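Local coordinates for galactose mutarotase-like protein (Clostridium acetobutylicum, PDB 3OS7), which probably binds carbohydrate and may interconvert the anomers of an aldose, as aldose 1-epimerases do, at residues 5-13 against 122-131; 80-88 against 303-311. One frame throughout, in Å; residues are numbered along the deposited sequence. Where two conformers were deposited one is given.

Interaction 1. Residues 5-13 against 122-131; sequences KDLWIKEEI and KKIDQDKALV
Ile-9 sits at the apolar centre, dropped from the N-terminal strand onto the hairpin formed by strands 118-125 and 128-137. Its CG1 lies 3.7 Å from Ile-124 CG2 on one hairpin strand, the two isoleucines lying alongside each other and pointing opposite ways, and 4.1 Å from Ala-129 CB on the other, so the branch bridges the two strands. With CG1 anti to the carbonyl carbon (chi1 -59°) and the chain extended beyond it, CD1 is carried down to the hairpin backbone, 3.5 Å from Lys-123 N and close to Leu-130 O; these two atoms already bond to each other as part of the hairpin ladder. Nearer the turn, Leu-7 rests both methyls on main chain: CD1 is 3.6 Å from Lys-128 O, while CD2 meets Gln-126 O at 3.5 Å. Farther along the strand the contact turns polar. The Lys-122 side chain brings CD against Ile-9 CG2, bends at chi3 (-68°) and delivers NZ to Glu-11 OE1 at 2.8 Å, a salt bridge at the protein surface in which NZ approaches nearly in line with the CD-OE1 bond. No backbone hydrogen bond joins the segments, so this is face packing between sheets: strand 8-14 pairs with strand 18-25, whose Ile-21 also touches Ile-9, while strand 128-137 pairs on its far side from the hairpin with strand 151-160.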
ATOM      1  N   LYS A   5       4.550 -29.229   7.503  1.00 38.67           N
ATOM      2  CA  LYS A   5       5.919 -28.705   7.612  1.00 37.15           C
ATOM      3  C   LYS A   5       6.075 -27.242   7.154  1.00 35.01           C
ATOM      4  O   LYS A   5       7.028 -26.567   7.534  1.00 34.93           O
ATOM      5  CB  LYS A   5       6.885 -29.574   6.813  1.00 39.22           C
ATOM      6  N   ASP A   6       5.121 -26.758   6.358  1.00 30.64           N
ATOM      7  CA  ASP A   6       5.200 -25.428   5.748  1.00 28.77           C
ATOM      8  C   ASP A   6       4.347 -24.398   6.504  1.00 24.49           C
ATOM      9  O   ASP A   6       4.057 -23.318   5.979  1.00 20.14           O
ATOM     10  CB  ASP A   6       4.774 -25.516   4.283  1.00 29.28           C
ATOM     11  CG  ASP A   6       3.334 -25.954   4.121  1.00 35.68           C
ATOM     12  OD1 ASP A   6       2.704 -26.372   5.132  1.00 41.58           O
ATOM     13  OD2 ASP A   6       2.831 -25.892   2.975  1.00 39.85           O
ATOM     14  N   LEU A   7       3.965 -24.732   7.741  1.00 21.78           N
ATOM     15  CA  LEU A   7       3.282 -23.805   8.614  1.00 18.63           C
ATOM     16  C   LEU A   7       4.149 -23.446   9.808  1.00 18.89           C
ATOM     17  O   LEU A   7       4.414 -24.294  10.646  1.00 19.29           O
ATOM     18  CB  LEU A   7       1.947 -24.401   9.079  1.00 18.75           C
ATOM     19  CG  LEU A   7       1.118 -23.576  10.061  1.00 21.05           C
ATOM     20  CD1 LEU A   7       0.545 -22.297   9.366  1.00 20.68           C
ATOM     21  CD2 LEU A   7       0.001 -24.469  10.608  1.00 22.30           C
ATOM     22  N   TRP A   8       4.568 -22.182   9.903  1.00 18.08           N
ATOM     23  CA  TRP A   8       5.447 -21.748  10.992  1.00 17.91           C
ATOM     24  C   TRP A   8       5.580 -20.239  11.068  1.00 17.70           C
ATOM     25  O   TRP A   8       5.233 -19.509  10.115  1.00 17.19           O
ATOM     26  CB  TRP A   8       6.837 -22.413  10.901  1.00 16.26           C
ATOM     27  CG  TRP A   8       7.474 -22.361   9.551  1.00 18.23           C
ATOM     28  CD1 TRP A   8       7.438 -23.330   8.595  1.00 16.28           C
ATOM     29  CD2 TRP A   8       8.224 -21.274   8.996  1.00 17.49           C
ATOM     30  NE1 TRP A   8       8.138 -22.918   7.481  1.00 20.72           N
ATOM     31  CE2 TRP A   8       8.624 -21.661   7.699  1.00 19.59           C
ATOM     32  CE3 TRP A   8       8.622 -20.015   9.483  1.00 17.98           C
ATOM     33  CZ2 TRP A   8       9.396 -20.845   6.881  1.00 21.11           C
ATOM     34  CZ3 TRP A   8       9.377 -19.205   8.666  1.00 17.68           C
ATOM     35  CH2 TRP A   8       9.730 -19.614   7.361  1.00 19.96           C
ATOM     36  N   ILE A   9       6.062 -19.783  12.213  1.00 14.81           N
ATOM     37  CA  ILE A   9       6.370 -18.370  12.453  1.00 15.68           C
ATOM     38  C   ILE A   9       7.694 -18.340  13.182  1.00 15.52           C
ATOM     39  O   ILE A   9       7.840 -18.962  14.219  1.00 18.80           O
ATOM     40  CB  ILE A   9       5.325 -17.659  13.323  1.00 16.12           C
ATOM     41  CG1 ILE A   9       3.927 -17.735  12.665  1.00 18.71           C
ATOM     42  CG2 ILE A   9       5.761 -16.205  13.610  1.00 14.83           C
ATOM     43  CD1 ILE A   9       2.812 -17.106  13.516  1.00 17.57           C
ATOM     44  N   LYS A  10       8.635 -17.559  12.666  1.00 15.31           N
ATOM     45  CA  LYS A  10       9.999 -17.464  13.223  1.00 15.15           C
ATOM     46  C   LYS A  10      10.356 -16.005  13.447  1.00 15.94           C
ATOM     47  O   LYS A  10      10.262 -15.198  12.530  1.00 16.90           O
ATOM     48  CB  LYS A  10      11.002 -18.129  12.292  1.00 17.58           C
ATOM     49  CG  LYS A  10      12.453 -18.071  12.759  1.00 20.18           C
ATOM     50  CD  LYS A  10      13.360 -18.846  11.816  1.00 23.14           C
ATOM     51  CE  LYS A  10      14.779 -18.904  12.331  1.00 26.71           C
ATOM     52  NZ  LYS A  10      15.646 -19.738  11.438  1.00 29.30           N
ATOM     53  N   GLU A  11      10.732 -15.673  14.678  1.00 14.53           N
ATOM     54  CA  GLU A  11      11.271 -14.381  14.994  1.00 15.16           C
ATOM     55  C   GLU A  11      12.781 -14.532  14.955  1.00 17.86           C
ATOM     56  O   GLU A  11      13.315 -15.413  15.597  1.00 15.15           O
ATOM     57  CB  GLU A  11      10.821 -13.981  16.366  1.00 17.88           C
ATOM     58  CG  GLU A  11      11.305 -12.658  16.875  1.00 24.73           C
ATOM     59  CD  GLU A  11      10.586 -12.301  18.194  1.00 31.70           C
ATOM     60  OE1 GLU A  11       9.477 -12.826  18.423  1.00 49.22           O
ATOM     61  OE2 GLU A  11      11.101 -11.491  18.976  1.00 34.30           O
ATOM     62  N   GLU A  12      13.452 -13.671  14.198  1.00 17.42           N
ATOM     63  CA  GLU A  12      14.901 -13.775  14.024  1.00 20.09           C
ATOM     64  C   GLU A  12      15.515 -12.389  13.840  1.00 21.44           C
ATOM     65  O   GLU A  12      14.814 -11.392  13.889  1.00 21.18           O
ATOM     66  CB  GLU A  12      15.226 -14.698  12.845  1.00 22.68           C
ATOM     67  CG  GLU A  12      14.804 -14.164  11.513  1.00 28.49           C
ATOM     68  CD  GLU A  12      14.707 -15.243  10.435  1.00 40.62           C
ATOM     69  OE1 GLU A  12      13.578 -15.578  10.035  1.00 44.25           O
ATOM     70  OE2 GLU A  12      15.743 -15.759   9.976  1.00 48.43           O
ATOM     71  N   ILE A  13      16.843 -12.330  13.695  1.00 21.95           N
ATOM     72  CA  ILE A  13      17.555 -11.058  13.607  1.00 20.64           C
ATOM     73  C   ILE A  13      17.888 -10.792  12.140  1.00 21.78           C
ATOM     74  O   ILE A  13      18.293 -11.679  11.412  1.00 23.01           O
ATOM     75  CB  ILE A  13      18.862 -11.073  14.413  1.00 21.18           C
ATOM     76  CG1 ILE A  13      18.585 -11.306  15.909  1.00 23.44           C
ATOM     77  CG2 ILE A  13      19.625  -9.777  14.235  1.00 20.05           C
ATOM     78  CD1 ILE A  13      17.526 -10.378  16.484  1.00 23.36           C
ATOM     79  N   LYS A 122       1.268 -13.252  17.383  1.00 19.77           N
ATOM     80  CA  LYS A 122       1.810 -14.284  16.522  1.00 20.76           C
ATOM     81  C   LYS A 122       1.031 -15.538  16.852  1.00 22.58           C
ATOM     82  O   LYS A 122       0.966 -15.928  18.026  1.00 25.30           O
ATOM     83  CB  LYS A 122       3.302 -14.535  16.805  1.00 21.48           C
ATOM     84  CG  LYS A 122       4.188 -13.372  16.533  1.00 21.55           C
ATOM     85  CD  LYS A 122       5.670 -13.703  16.842  1.00 26.07           C
ATOM     86  CE  LYS A 122       5.984 -13.917  18.351  1.00 29.66           C
ATOM     87  NZ  LYS A 122       7.304 -14.663  18.488  1.00 39.16           N
ATOM     88  N   LYS A 123       0.393 -16.147  15.854  1.00 20.19           N
ATOM     89  CA  LYS A 123      -0.436 -17.312  16.102  1.00 21.19           C
ATOM     90  C   LYS A 123      -0.512 -18.187  14.885  1.00 20.68           C
ATOM     91  O   LYS A 123      -0.768 -17.685  13.779  1.00 17.49           O
ATOM     92  CB  LYS A 123      -1.855 -16.838  16.448  1.00 22.06           C
ATOM     93  CG  LYS A 123      -2.907 -17.919  16.744  1.00 28.66           C
ATOM     94  CD  LYS A 123      -4.168 -17.219  17.315  1.00 34.81           C
ATOM     95  CE  LYS A 123      -5.209 -18.185  17.866  1.00 44.41           C
ATOM     96  NZ  LYS A 123      -6.102 -18.662  16.799  1.00 45.29           N
ATOM     97  N   ILE A 124      -0.301 -19.485  15.095  1.00 20.83           N
ATOM     98  CA  ILE A 124      -0.635 -20.477  14.095  1.00 21.05           C
ATOM     99  C   ILE A 124      -1.916 -21.183  14.479  1.00 24.79           C
ATOM    100  O   ILE A 124      -2.125 -21.557  15.633  1.00 22.87           O
ATOM    101  CB  ILE A 124       0.541 -21.423  13.772  1.00 21.84           C
ATOM    102  CG1 ILE A 124       1.108 -22.153  14.967  1.00 28.02           C
ATOM    103  CG2 ILE A 124       1.682 -20.602  13.141  1.00 23.74           C
ATOM    104  CD1 ILE A 124       2.244 -23.144  14.584  1.00 29.52           C
ATOM    105  N   ASP A 125      -2.813 -21.325  13.520  1.00 28.56           N
ATOM    106  CA  ASP A 125      -4.140 -21.870  13.821  1.00 33.37           C
ATOM    107  C   ASP A 125      -4.803 -22.334  12.562  1.00 34.81           C
ATOM    108  O   ASP A 125      -4.850 -21.596  11.571  1.00 34.25           O
ATOM    109  CB  ASP A 125      -5.034 -20.818  14.482  1.00 36.09           C
ATOM    110  CG  ASP A 125      -6.380 -21.395  14.950  1.00 50.44           C
ATOM    111  OD1 ASP A 125      -6.387 -22.486  15.602  1.00 51.39           O
ATOM    112  OD2 ASP A 125      -7.420 -20.743  14.657  1.00 54.93           O
ATOM    113  N   GLN A 126      -5.403 -23.519  12.685  0.50 35.92           N
ATOM    114  CA  GLN A 126      -5.767 -24.356  11.566  0.50 37.12           C
ATOM    115  C   GLN A 126      -4.499 -24.454  10.745  0.50 35.06           C
ATOM    116  O   GLN A 126      -3.459 -24.854  11.284  0.50 36.31           O
ATOM    117  CB  GLN A 126      -6.974 -23.787  10.803  0.50 36.81           C
ATOM    118  CG  GLN A 126      -8.072 -23.259  11.748  0.50 41.84           C
ATOM    119  CD  GLN A 126      -9.462 -23.829  11.468  0.50 43.09           C
ATOM    120  OE1 GLN A 126     -10.471 -23.159  11.696  0.50 42.49           O
ATOM    121  NE2 GLN A 126      -9.517 -25.072  10.989  0.50 44.92           N
ATOM    122  N   ASP A 127      -4.571 -24.074   9.475  0.50 31.66           N
ATOM    123  CA  ASP A 127      -3.394 -24.047   8.629  0.50 29.52           C
ATOM    124  C   ASP A 127      -3.083 -22.620   8.158  0.50 23.79           C
ATOM    125  O   ASP A 127      -2.670 -22.427   7.030  0.50 23.99           O
ATOM    126  CB  ASP A 127      -3.568 -24.988   7.432  0.50 30.76           C
ATOM    127  CG  ASP A 127      -3.715 -26.465   7.854  0.50 38.33           C
ATOM    128  OD1 ASP A 127      -3.505 -26.781   9.051  0.50 45.64           O
ATOM    129  OD2 ASP A 127      -4.044 -27.305   6.984  0.50 44.26           O
ATOM    130  N   LYS A 128      -3.269 -21.642   9.043  1.00 19.72           N
ATOM    131  CA  LYS A 128      -2.953 -20.232   8.765  1.00 19.75           C
ATOM    132  C   LYS A 128      -1.892 -19.687   9.738  1.00 18.90           C
ATOM    133  O   LYS A 128      -1.849 -20.108  10.889  1.00 18.89           O
ATOM    134  CB  LYS A 128      -4.190 -19.378   8.946  1.00 20.79           C
ATOM    135  CG  LYS A 128      -5.372 -19.814   8.058  1.00 29.17           C
ATOM    136  CD  LYS A 128      -6.673 -19.099   8.434  1.00 43.39           C
ATOM    137  CE  LYS A 128      -7.878 -19.764   7.760  1.00 49.22           C
ATOM    138  NZ  LYS A 128      -7.748 -19.759   6.266  1.00 52.95           N
ATOM    139  N   ALA A 129      -1.111 -18.704   9.285  1.00 15.92           N
ATOM    140  CA  ALA A 129      -0.150 -18.023  10.136  1.00 17.28           C
ATOM    141  C   ALA A 129      -0.573 -16.580  10.227  1.00 18.15           C
ATOM    142  O   ALA A 129      -0.745 -15.916   9.206  1.00 19.32           O
ATOM    143  CB  ALA A 129       1.290 -18.164   9.602  1.00 15.25           C
ATOM    144  N   LEU A 130      -0.755 -16.112  11.460  1.00 16.68           N
ATOM    145  CA  LEU A 130      -1.202 -14.764  11.754  1.00 16.32           C
ATOM    146  C   LEU A 130      -0.118 -13.969  12.487  1.00 16.95           C
ATOM    147  O   LEU A 130       0.417 -14.413  13.517  1.00 14.70           O
ATOM    148  CB  LEU A 130      -2.485 -14.802  12.599  1.00 15.61           C
ATOM    149  CG  LEU A 130      -3.075 -13.472  13.070  1.00 20.61           C
ATOM    150  CD1 LEU A 130      -3.632 -12.719  11.903  1.00 26.56           C
ATOM    151  CD2 LEU A 130      -4.165 -13.656  14.105  1.00 25.02           C
ATOM    152  N   VAL A 131       0.228 -12.809  11.925  1.00 15.33           N
ATOM    153  CA  VAL A 131       1.148 -11.870  12.559  1.00 14.70           C
ATOM    154  C   VAL A 131       0.522 -10.486  12.550  1.00 15.54           C
ATOM    155  O   VAL A 131       0.064  -9.990  11.503  1.00 13.98           O
ATOM    156  CB  VAL A 131       2.471 -11.834  11.844  1.00 15.47           C
ATOM    157  CG1 VAL A 131       3.357 -10.727  12.434  1.00 14.25           C
ATOM    158  CG2 VAL A 131       3.180 -13.181  11.914  1.00 17.07           C
TER

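Interaction 2. Residues 80-88 against 303-311; sequences PNRIDDGTF and QTSIINSPN
Pro-310 lies over one face of the Phe-88 ring, a CH-pi contact in which CG stands 4.2 Å from the ring centroid and 13° off its normal; Tyr-95 also stacks with this ring. The contact sets strand 82-90, with its type I' turn from Asp-84 to Thr-87, against the loop after strand 297-303, within the predominantly beta, galactose mutarotase-like fold. Ile-83 reaches the same proline at about a right angle, bringing CD1 to 4.0 Å from Pro-310 CD. Beside this apolar cluster, two asparagines take hold of the turn backbone. Asn-308, its CG anti to the backbone N (chi1 -165°), presents OD1 to Asp-84 N at 2.9 Å, with the donor well above the carbonyl plane. Asn-311 ND2 reaches that oxygen from the opposite face and also donates to Thr-87 O, both acceptors lying in its amide plane. The two in-plane bonds fix the rotation of the Asn-311 amide, while Asn-308 OD1 accepts twice. Asp-84 OD1 forms a salt bridge with Arg-216, while a water lies between OD2 and Asn-308 ND2. At the other end, Ile-307 crosses the amide of Asn-81, placing CG2 and CD1 each 3.4 Å from OD1, an oxygen that accepts from both Arg-82 N and Arg-82 NH1. Arg-82 in turn pairs with Glu-101 and lies near a bound tartrate, probably from crystallisation. Gln-303 slants across the Pro-80 ring, and its OE1 accepts a 2.7 Å bond from a water that itself accepts from Asn-81 ND2.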
ATOM      1  N   PRO A  80      -1.748   8.934   2.463  1.00 14.39           N
ATOM      2  CA  PRO A  80      -1.110   8.582   1.197  1.00 11.92           C
ATOM      3  C   PRO A  80      -0.936   9.815   0.320  1.00 13.57           C
ATOM      4  O   PRO A  80      -1.843  10.601   0.148  1.00 13.85           O
ATOM      5  CB  PRO A  80      -2.100   7.599   0.561  1.00 13.19           C
ATOM      6  CG  PRO A  80      -3.404   8.024   1.062  1.00 11.69           C
ATOM      7  CD  PRO A  80      -3.187   8.589   2.453  1.00 14.28           C
ATOM      8  N   ASN A  81       0.245   9.969  -0.249  1.00 13.60           N
ATOM      9  CA  ASN A  81       0.512  11.015  -1.202  1.00 11.44           C
ATOM     10  C   ASN A  81       0.427  12.412  -0.572  1.00 12.34           C
ATOM     11  O   ASN A  81       0.579  12.552   0.667  1.00 13.60           O
ATOM     12  CB  ASN A  81      -0.407  10.841  -2.416  1.00 12.30           C
ATOM     13  CG  ASN A  81       0.275  11.237  -3.712  1.00 12.68           C
ATOM     14  OD1 ASN A  81       0.462  12.417  -3.980  1.00 12.82           O
ATOM     15  ND2 ASN A  81       0.671  10.254  -4.503  1.00 15.24           N
ATOM     16  N   ARG A  82       0.152  13.428  -1.392  1.00 12.60           N
ATOM     17  CA  ARG A  82       0.401  14.829  -1.051  1.00 11.03           C
ATOM     18  C   ARG A  82      -0.719  15.616  -0.348  1.00 13.17           C
ATOM     19  O   ARG A  82      -1.903  15.421  -0.606  1.00 14.14           O
ATOM     20  CB  ARG A  82       0.819  15.581  -2.315  1.00 12.03           C
ATOM     21  CG  ARG A  82       2.098  15.071  -2.905  1.00 14.50           C
ATOM     22  CD  ARG A  82       2.173  15.437  -4.366  1.00 18.80           C
ATOM     23  NE  ARG A  82       3.468  15.048  -4.891  1.00 18.34           N
ATOM     24  CZ  ARG A  82       3.748  13.878  -5.435  1.00 22.20           C
ATOM     25  NH1 ARG A  82       2.818  12.946  -5.587  1.00 20.37           N
ATOM     26  NH2 ARG A  82       4.977  13.655  -5.851  1.00 22.57           N
ATOM     27  N   ILE A  83      -0.307  16.475   0.589  1.00 11.38           N
ATOM     28  CA  ILE A  83      -1.149  17.536   1.119  1.00 10.79           C
ATOM     29  C   ILE A  83      -0.524  18.858   0.700  1.00 13.57           C
ATOM     30  O   ILE A  83       0.637  19.159   1.084  1.00 14.31           O
ATOM     31  CB  ILE A  83      -1.279  17.514   2.666  1.00 13.27           C
ATOM     32  CG1 ILE A  83      -1.705  16.135   3.203  1.00 17.02           C
ATOM     33  CG2 ILE A  83      -2.207  18.663   3.175  1.00 13.49           C
ATOM     34  CD1 ILE A  83      -2.983  15.588   2.657  1.00 18.34           C
ATOM     35  N   ASP A  84      -1.283  19.639  -0.071  1.00 14.04           N
ATOM     36  CA  ASP A  84      -0.853  20.946  -0.574  1.00 13.56           C
ATOM     37  C   ASP A  84      -0.313  21.884   0.503  1.00 13.10           C
ATOM     38  O   ASP A  84      -1.004  22.201   1.485  1.00 14.34           O
ATOM     39  CB  ASP A  84      -2.065  21.568  -1.331  1.00 19.68           C
ATOM     40  CG  ASP A  84      -1.759  22.905  -1.993  1.00 22.54           C
ATOM     41  OD1 ASP A  84      -0.634  23.429  -1.849  1.00 22.06           O
ATOM     42  OD2 ASP A  84      -2.689  23.419  -2.684  1.00 20.13           O
ATOM     43  N   ASP A  85       0.960  22.303   0.361  1.00 15.78           N
ATOM     44  CA  ASP A  85       1.604  23.211   1.339  1.00 15.52           C
ATOM     45  C   ASP A  85       1.671  22.647   2.757  1.00 16.32           C
ATOM     46  O   ASP A  85       1.924  23.378   3.715  1.00 16.60           O
ATOM     47  CB  ASP A  85       0.923  24.610   1.357  1.00 16.12           C
ATOM     48  CG  ASP A  85       1.112  25.393   0.084  1.00 22.27           C
ATOM     49  OD1 ASP A  85       2.028  25.077  -0.711  1.00 22.69           O
ATOM     50  OD2 ASP A  85       0.314  26.339  -0.140  1.00 24.66           O
ATOM     51  N   GLY A  86       1.466  21.341   2.897  1.00 13.81           N
ATOM     52  CA  GLY A  86       1.448  20.682   4.184  1.00 12.51           C
ATOM     53  C   GLY A  86       0.360  21.155   5.130  1.00 15.33           C
ATOM     54  O   GLY A  86       0.525  21.058   6.356  1.00 17.57           O
ATOM     55  N   THR A  87      -0.739  21.682   4.593  1.00 12.58           N
ATOM     56  CA  THR A  87      -1.753  22.274   5.473  1.00 14.46           C
ATOM     57  C   THR A  87      -3.156  22.043   4.962  1.00 14.12           C
ATOM     58  O   THR A  87      -3.405  21.961   3.757  1.00 13.75           O
ATOM     59  CB  THR A  87      -1.498  23.804   5.716  1.00 15.98           C
ATOM     60  OG1 THR A  87      -2.372  24.330   6.744  1.00 19.61           O
ATOM     61  CG2 THR A  87      -1.667  24.596   4.443  1.00 20.73           C
ATOM     62  N   PHE A  88      -4.071  21.901   5.912  1.00 12.33           N
ATOM     63  CA  PHE A  88      -5.507  21.785   5.585  1.00 11.65           C
ATOM     64  C   PHE A  88      -6.275  22.191   6.825  1.00 13.54           C
ATOM     65  O   PHE A  88      -5.706  22.277   7.902  1.00 13.42           O
ATOM     66  CB  PHE A  88      -5.918  20.375   5.122  1.00 13.43           C
ATOM     67  CG  PHE A  88      -5.797  19.290   6.178  1.00 12.21           C
ATOM     68  CD1 PHE A  88      -4.621  18.579   6.329  1.00 14.28           C
ATOM     69  CD2 PHE A  88      -6.858  18.980   7.024  1.00 11.70           C
ATOM     70  CE1 PHE A  88      -4.515  17.571   7.260  1.00 14.53           C
ATOM     71  CE2 PHE A  88      -6.751  17.977   7.970  1.00 15.29           C
ATOM     72  CZ  PHE A  88      -5.572  17.280   8.099  1.00 14.93           C
ATOM     73  N   GLN A 303      -5.629   3.822  -2.156  1.00 11.48           N
ATOM     74  CA  GLN A 303      -5.876   4.930  -1.226  1.00 10.86           C
ATOM     75  C   GLN A 303      -7.349   5.019  -0.898  1.00 10.42           C
ATOM     76  O   GLN A 303      -8.183   4.759  -1.754  1.00 11.35           O
ATOM     77  CB  GLN A 303      -5.435   6.294  -1.829  1.00 12.35           C
ATOM     78  CG  GLN A 303      -4.075   6.323  -2.444  1.00 15.08           C
ATOM     79  CD  GLN A 303      -3.587   7.699  -2.894  1.00 17.24           C
ATOM     80  OE1 GLN A 303      -2.398   7.880  -3.124  1.00 17.72           O
ATOM     81  NE2 GLN A 303      -4.485   8.668  -3.007  1.00 14.51           N
ATOM     82  N   THR A 304      -7.669   5.414   0.336  1.00  9.67           N
ATOM     83  CA  THR A 304      -9.064   5.657   0.718  1.00 12.47           C
ATOM     84  C   THR A 304      -9.668   6.902   0.090  1.00 14.15           C
ATOM     85  O   THR A 304     -10.885   7.050   0.017  1.00 13.91           O
ATOM     86  CB  THR A 304      -9.206   5.772   2.250  1.00 10.88           C
ATOM     87  OG1 THR A 304      -8.362   6.843   2.735  1.00 12.92           O
ATOM     88  CG2 THR A 304      -8.816   4.456   2.896  1.00 11.02           C
ATOM     89  N   SER A 305      -8.822   7.816  -0.345  1.00 11.49           N
ATOM     90  CA  SER A 305      -9.271   9.081  -0.837  1.00 14.01           C
ATOM     91  C   SER A 305      -8.332   9.581  -1.920  1.00 15.82           C
ATOM     92  O   SER A 305      -7.234   9.067  -2.103  1.00 13.36           O
ATOM     93  CB  SER A 305      -9.366  10.106   0.295  1.00 16.70           C
ATOM     94  OG  SER A 305      -8.113  10.527   0.803  1.00 17.85           O
ATOM     95  N   ILE A 306      -8.796  10.610  -2.609  1.00 12.73           N
ATOM     96  CA  ILE A 306      -8.024  11.257  -3.627  1.00 12.44           C
ATOM     97  C   ILE A 306      -6.779  11.920  -3.008  1.00 11.33           C
ATOM     98  O   ILE A 306      -6.738  12.243  -1.810  1.00 12.15           O
ATOM     99  CB  ILE A 306      -8.906  12.275  -4.412  1.00 12.54           C
ATOM    100  CG1 ILE A 306      -8.266  12.640  -5.740  1.00 15.02           C
ATOM    101  CG2 ILE A 306      -9.234  13.538  -3.571  1.00 11.34           C
ATOM    102  CD1 ILE A 306      -9.214  13.421  -6.632  1.00 13.27           C
ATOM    103  N   ILE A 307      -5.760  12.112  -3.828  1.00 11.92           N
ATOM    104  CA  ILE A 307      -4.608  12.900  -3.430  1.00 10.69           C
ATOM    105  C   ILE A 307      -5.102  14.271  -2.945  1.00 12.14           C
ATOM    106  O   ILE A 307      -5.992  14.853  -3.566  1.00 13.09           O
ATOM    107  CB  ILE A 307      -3.643  13.117  -4.603  1.00  9.82           C
ATOM    108  CG1 ILE A 307      -3.053  11.790  -5.074  1.00  9.64           C
ATOM    109  CG2 ILE A 307      -2.502  14.109  -4.191  1.00 11.06           C
ATOM    110  CD1 ILE A 307      -2.070  11.942  -6.264  1.00 11.14           C
ATOM    111  N   ASN A 308      -4.543  14.756  -1.837  1.00 12.69           N
ATOM    112  CA  ASN A 308      -4.866  16.093  -1.279  1.00 11.83           C
ATOM    113  C   ASN A 308      -6.345  16.196  -0.854  1.00 12.35           C
ATOM    114  O   ASN A 308      -6.890  17.264  -0.887  1.00 12.17           O
ATOM    115  CB  ASN A 308      -4.512  17.174  -2.314  1.00 12.94           C
ATOM    116  CG  ASN A 308      -4.467  18.608  -1.735  1.00 13.39           C
ATOM    117  OD1 ASN A 308      -4.062  18.833  -0.599  1.00 14.44           O
ATOM    118  ND2 ASN A 308      -4.825  19.581  -2.566  1.00 11.45           N
ATOM    119  N   SER A 309      -6.969  15.071  -0.487  1.00 13.05           N
ATOM    120  CA  SER A 309      -8.416  15.006  -0.229  1.00 14.06           C
ATOM    121  C   SER A 309      -8.956  16.047   0.783  1.00 14.34           C
ATOM    122  O   SER A 309     -10.048  16.552   0.586  1.00 18.46           O
ATOM    123  CB  SER A 309      -8.853  13.602   0.226  1.00 15.62           C
ATOM    124  OG  SER A 309      -8.376  13.257   1.519  1.00 16.15           O
ATOM    125  N   PRO A 310      -8.206  16.384   1.844  1.00 14.51           N
ATOM    126  CA  PRO A 310      -8.743  17.391   2.754  1.00 16.33           C
ATOM    127  C   PRO A 310      -8.941  18.776   2.135  1.00 17.93           C
ATOM    128  O   PRO A 310      -9.683  19.585   2.684  1.00 20.07           O
ATOM    129  CB  PRO A 310      -7.677  17.456   3.856  1.00 17.49           C
ATOM    130  CG  PRO A 310      -6.937  16.223   3.739  1.00 19.29           C
ATOM    131  CD  PRO A 310      -6.909  15.895   2.314  1.00 13.52           C
ATOM    132  N   ASN A 311      -8.292  19.051   1.004  1.00 15.31           N
ATOM    133  CA  ASN A 311      -8.345  20.375   0.389  1.00 16.38           C
ATOM    134  C   ASN A 311      -9.139  20.497  -0.915  1.00 17.23           C
ATOM    135  O   ASN A 311      -9.241  21.595  -1.438  1.00 20.54           O
ATOM    136  CB  ASN A 311      -6.906  20.858   0.117  1.00 14.63           C
ATOM    137  CG  ASN A 311      -6.163  21.259   1.382  1.00 16.36           C
ATOM    138  OD1 ASN A 311      -6.709  21.994   2.234  1.00 14.84           O
ATOM    139  ND2 ASN A 311      -4.896  20.826   1.493  1.00 14.78           N
TER
HETATM  140  O   HOH W   1      -3.160  12.964   0.167  1.00 16.71           O
HETATM  141  O   HOH W   2       0.314   7.479  -3.290  1.00 16.50           O
HETATM  142  O   HOH W   3      -4.986  22.469  -2.314  1.00 16.91           O

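Overall arrangement
Starting from the N terminus, the chain lays down 5-13, most of it in strand 8-14, the first strand and one edge of a five-stranded sheet, then passes through 80-88 before reaching 122-131, where interaction 1 closes a loop of 108 residues. Interaction 2, opened at 80-88, closes at 303-311 across 214 intervening residues. Since 80-88 falls inside the first loop and 303-311 beyond it, the two loops cross and neither nests in the other. The contacts do not touch: their centres are 37 Å apart, on opposite sides of the chain's centre. Interaction 1 joins the N-terminal sheet to a surface hairpin; interaction 2 ties a buried strand-and-turn region to a late loop.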